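Local atomic coordinates of protein LIN-41 (Caenorhabditis elegans, PDB entry 4UMG), a protein that belongs to the TRIM-NHL family and controls the onset of developmental plasticity in the worm, with a filamin domain as the part described here. Residues K19-R22 with E23-T26; T90-E93 with N94-A98. All blocks are in the same frame, centred on the assembly; numbering follows the deposited sequence.

How the contacts relate
Both contacts are local turns within one filamin repeat, an immunoglobulin-like β-sandwich, and contact 1 comes first along the chain. It links strand 19-21, which runs alongside strand 118-130, to strand 26-31, which pairs with strand 96-101. Contact 2 closes the hairpin of strands 84-91 and 96-101. Their centres lie about 21 Å apart and their nearest atoms about 7 Å apart, with no touch between them. Strand 96-101 relates the two: contact 2 covers its start, while T26 of contact 1 meets Y101 at its end. The strands that leave the two turns, 26-31 and 96-101, are thus antiparallel neighbours in the sheet, and the sequence between the contacts includes residues 42-69, which are not modelled.

Contact 1. Residues K19-R22 with E23-T26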
loop_
_atom_site.group_PDB
_atom_site.type_symbol
_atom_site.label_atom_id
_atom_site.label_comp_id
_atom_site.label_asym_id
_atom_site.label_seq_id
_atom_site.Cartn_x
_atom_site.Cartn_y
_atom_site.Cartn_z
ATOM N N LYS A 19 -0.565 1.267 11.818
ATOM C CA LYS A 19 0.300 0.893 12.914
ATOM C C LYS A 19 1.022 -0.397 12.596
ATOM O O LYS A 19 0.409 -1.359 12.128
ATOM C CB LYS A 19 -0.519 0.738 14.215
ATOM C CG LYS A 19 -1.059 2.063 14.745
ATOM C CD LYS A 19 -1.827 1.901 16.055
ATOM C CE LYS A 19 -2.422 3.214 16.527
ATOM N NZ LYS A 19 -1.389 4.268 16.755
ATOM N N ALA A 20 2.323 -0.428 12.874
ATOM C CA ALA A 20 3.123 -1.611 12.630
ATOM C C ALA A 20 4.302 -1.738 13.588
ATOM O O ALA A 20 4.586 -0.840 14.390
ATOM C CB ALA A 20 3.566 -1.674 11.168
ATOM N N ILE A 21 4.897 -2.919 13.599
ATOM C CA ILE A 21 5.985 -3.223 14.515
ATOM C C ILE A 21 7.311 -3.281 13.786
ATOM O O ILE A 21 7.433 -3.923 12.733
ATOM C CB ILE A 21 5.671 -4.511 15.331
ATOM C CG1 ILE A 21 4.338 -4.354 16.124
ATOM C CG2 ILE A 21 6.834 -4.894 16.260
ATOM C CD1 ILE A 21 3.767 -5.658 16.765
ATOM N N ARG A 22 8.316 -2.635 14.377
ATOM C CA ARG A 22 9.675 -2.604 13.865
ATOM C C ARG A 22 10.211 -4.014 13.692
ATOM O O ARG A 22 9.945 -4.912 14.522
ATOM C CB ARG A 22 10.579 -1.815 14.828
ATOM C CG ARG A 22 11.974 -1.496 14.302
ATOM C CD ARG A 22 12.818 -0.788 15.359
ATOM N NE ARG A 22 13.050 -1.614 16.547
ATOM C CZ ARG A 22 13.768 -1.228 17.597
ATOM N NH1 ARG A 22 14.331 -0.026 17.621
ATOM N NH2 ARG A 22 13.931 -2.041 18.633
ATOM N N GLU A 23 10.971 -4.210 12.603
ATOM C CA GLU A 23 11.685 -5.456 12.296
ATOM C C GLU A 23 10.773 -6.683 12.160
ATOM O O GLU A 23 11.161 -7.812 12.495
ATOM C CB GLU A 23 12.817 -5.704 13.338
ATOM C CG GLU A 23 13.894 -4.634 13.302
ATOM C CD GLU A 23 14.979 -4.776 14.350
ATOM O OE1 GLU A 23 15.660 -5.826 14.369
ATOM O OE2 GLU A 23 15.180 -3.813 15.124
ATOM N N ARG A 24 9.548 -6.459 11.670
ATOM C CA ARG A 24 8.617 -7.553 11.421
ATOM C C ARG A 24 8.144 -7.312 9.995
ATOM O O ARG A 24 7.859 -6.169 9.656
ATOM C CB ARG A 24 7.407 -7.494 12.378
ATOM C CG ARG A 24 7.769 -7.583 13.863
ATOM C CD ARG A 24 7.524 -8.942 14.464
ATOM N NE ARG A 24 7.736 -8.910 15.911
ATOM C CZ ARG A 24 6.762 -8.838 16.814
ATOM N NH1 ARG A 24 5.492 -8.816 16.431
ATOM N NH2 ARG A 24 7.051 -8.802 18.107
ATOM N N GLN A 25 8.137 -8.351 9.145
ATOM C CA GLN A 25 7.627 -8.229 7.773
ATOM C C GLN A 25 6.138 -7.882 7.907
ATOM O O GLN A 25 5.409 -8.561 8.638
ATOM C CB GLN A 25 7.821 -9.562 7.021
ATOM C CG GLN A 25 9.227 -9.673 6.430
ATOM C CD GLN A 25 9.382 -10.842 5.487
ATOM O OE1 GLN A 25 8.881 -11.949 5.727
ATOM N NE2 GLN A 25 10.115 -10.627 4.401
ATOM N N THR A 26 5.728 -6.782 7.274
ATOM C CA THR A 26 4.405 -6.189 7.422
ATOM C C THR A 26 3.659 -6.260 6.101
ATOM O O THR A 26 4.258 -5.986 5.065
ATOM C CB THR A 26 4.605 -4.721 7.886
ATOM O OG1 THR A 26 5.383 -4.743 9.094
ATOM C CG2 THR A 26 3.292 -3.983 8.124
HETATM O O HOH W 1 4.403 -5.088 11.765
#
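I21 and T26 are joined through one water, which accepts from I21 N and donates to T26 OG1, both at 2.9 Å, tying strand 19-21 to the start of strand 26-31. T26 OG1 in turn donates to R24 O at 2.9 Å, approaching from above the carbonyl plane. The chain reverses through a type II β turn from I21 to R24, closed by a weak bond from R24 N to I21 O (3.5 Å), with E23 at a positive phi of 60°. In this filamin domain the turn carries the chain from a strand beside 118-130 to one beside 96-101. R22 and E23 run side by side, R22 NE 3.4 Å from E23 OE2. The carboxylate oxygen sits over one face of the guanidinium, and the two planes are turned 48° apart. The stronger partner of R22 is E106, whose carboxylate takes NH1 in a salt bridge; E23 adds only charge, since no N-H points at it. Packing follows on one flank of the turn. R24, bent at chi2 (-102°), brings its guanidinium over I21, whose CG2 lies 4.0 Å from the plane and over its centre; I21 CD1 touches R24 NH1. Further along, A20 CB meets T26 CG2 at 3.8 Å.

Contact 2. Residues T90-E93 with N94-A98; sequences TPRE and NGIVA
The carboxamide of N94 folds back on the preceding peptide, bringing ND2 within 2.8 Å of E93 O at an angle too poor for a hydrogen bond. The R92 guanidinium carries T90 CG2 over one face, offset toward the rim. Both sit on a β-hairpin joining strands 84-91 and 96-101 through a turn from E93 to I96, in which N94 and G95 have positive phi, close to a type I' turn. I96 N reaches E93 O in a weak bond of 3.4 Å. With chi1 at 73°, N94 CG lies between its backbone N and carbonyl carbon, which lays the carboxamide against the E93 carbonyl, CG 3.4 Å from E93 C. Replacing N94 with a valine would remove the amide lying against E93 O, and its branched CB would probably strain the left-handed backbone and disturb the turn. Beyond the turn R92 N donates to I96 O, while R92 CB packs on I96 CG2 at 3.9 Å. V97 CG2 touches T90 O, and its backbone bonds to V30 of strand 26-31. T90 and A98 form a hydrogen-bonded antiparallel pair, with T90 N 3.0 Å from A98 O; that oxygen accepts from a water that also hydrogen-bonds T90 OG1 at 2.8 Å.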
loop_
_atom_site.group_PDB
_atom_site.type_symbol
_atom_site.label_atom_id
_atom_site.label_comp_id
_atom_site.label_asym_id
_atom_site.label_seq_id
_atom_site.Cartn_x
_atom_site.Cartn_y
_atom_site.Cartn_z
ATOM N N THR A 90 2.417 -8.687 -4.476
ATOM C CA THR A 90 1.971 -10.024 -4.865
ATOM C C THR A 90 0.533 -9.918 -5.332
ATOM O O THR A 90 -0.319 -9.544 -4.513
ATOM C CB THR A 90 2.095 -10.960 -3.643
ATOM O OG1 THR A 90 3.402 -10.847 -3.096
ATOM C CG2 THR A 90 1.785 -12.423 -3.981
ATOM N N PRO A 91 0.213 -10.324 -6.595
ATOM C CA PRO A 91 -1.192 -10.295 -7.022
ATOM C C PRO A 91 -1.943 -11.446 -6.370
ATOM O O PRO A 91 -1.394 -12.543 -6.201
ATOM C CB PRO A 91 -1.118 -10.478 -8.545
ATOM C CG PRO A 91 0.156 -11.217 -8.778
ATOM C CD PRO A 91 1.100 -10.818 -7.674
ATOM N N ARG A 92 -3.164 -11.165 -5.934
ATOM C CA ARG A 92 -4.031 -12.169 -5.318
ATOM C C ARG A 92 -5.299 -12.259 -6.142
ATOM O O ARG A 92 -5.456 -11.506 -7.111
ATOM C CB ARG A 92 -4.309 -11.820 -3.838
ATOM C CG ARG A 92 -3.071 -11.952 -2.936
ATOM C CD ARG A 92 -2.727 -13.402 -2.621
ATOM N NE ARG A 92 -1.511 -13.514 -1.815
ATOM C CZ ARG A 92 -0.508 -14.350 -2.072
ATOM N NH1 ARG A 92 -0.551 -15.146 -3.134
ATOM N NH2 ARG A 92 0.556 -14.381 -1.281
ATOM N N GLU A 93 -6.201 -13.176 -5.786
ATOM C CA GLU A 93 -7.430 -13.324 -6.533
ATOM C C GLU A 93 -8.334 -12.110 -6.419
ATOM O O GLU A 93 -8.285 -11.367 -5.438
ATOM C CB GLU A 93 -8.167 -14.580 -6.075
ATOM C CG GLU A 93 -8.793 -15.329 -7.218
ATOM C CD GLU A 93 -9.694 -16.436 -6.726
ATOM O OE1 GLU A 93 -9.623 -16.776 -5.524
ATOM O OE2 GLU A 93 -10.473 -16.964 -7.548
ATOM N N ASN A 94 -9.151 -11.913 -7.454
ATOM C CA ASN A 94 -10.181 -10.896 -7.587
ATOM C C ASN A 94 -9.742 -9.476 -7.138
ATOM O O ASN A 94 -10.401 -8.823 -6.323
ATOM C CB ASN A 94 -11.497 -11.348 -6.920
ATOM C CG ASN A 94 -11.539 -11.355 -5.411
ATOM O OD1 ASN A 94 -12.265 -10.571 -4.814
ATOM N ND2 ASN A 94 -10.842 -12.273 -4.760
ATOM N N GLY A 95 -8.665 -9.002 -7.753
ATOM C CA GLY A 95 -8.202 -7.628 -7.580
ATOM C C GLY A 95 -7.590 -7.223 -6.255
ATOM O O GLY A 95 -7.434 -6.026 -5.991
ATOM N N ILE A 96 -7.201 -8.180 -5.426
ATOM C CA ILE A 96 -6.502 -7.824 -4.180
ATOM C C ILE A 96 -5.025 -7.886 -4.496
ATOM O O ILE A 96 -4.590 -8.786 -5.224
ATOM C CB ILE A 96 -6.878 -8.760 -2.985
ATOM C CG1 ILE A 96 -8.270 -8.430 -2.404
ATOM C CG2 ILE A 96 -5.790 -8.772 -1.875
ATOM C CD1 ILE A 96 -8.366 -7.248 -1.364
ATOM N N VAL A 97 -4.259 -6.908 -3.975
ATOM C CA VAL A 97 -2.812 -6.905 -4.079
ATOM C C VAL A 97 -2.261 -6.826 -2.639
ATOM O O VAL A 97 -2.697 -5.974 -1.856
ATOM C CB VAL A 97 -2.230 -5.819 -5.032
ATOM C CG1 VAL A 97 -2.590 -4.413 -4.588
ATOM C CG2 VAL A 97 -0.711 -5.959 -5.194
ATOM N N ALA A 98 -1.358 -7.738 -2.287
ATOM C CA ALA A 98 -0.720 -7.697 -0.970
ATOM C C ALA A 98 0.589 -6.922 -1.133
ATOM O O ALA A 98 1.347 -7.203 -2.068
ATOM C CB ALA A 98 -0.431 -9.117 -0.479
HETATM O O HOH W 2 3.522 -8.998 -0.966
#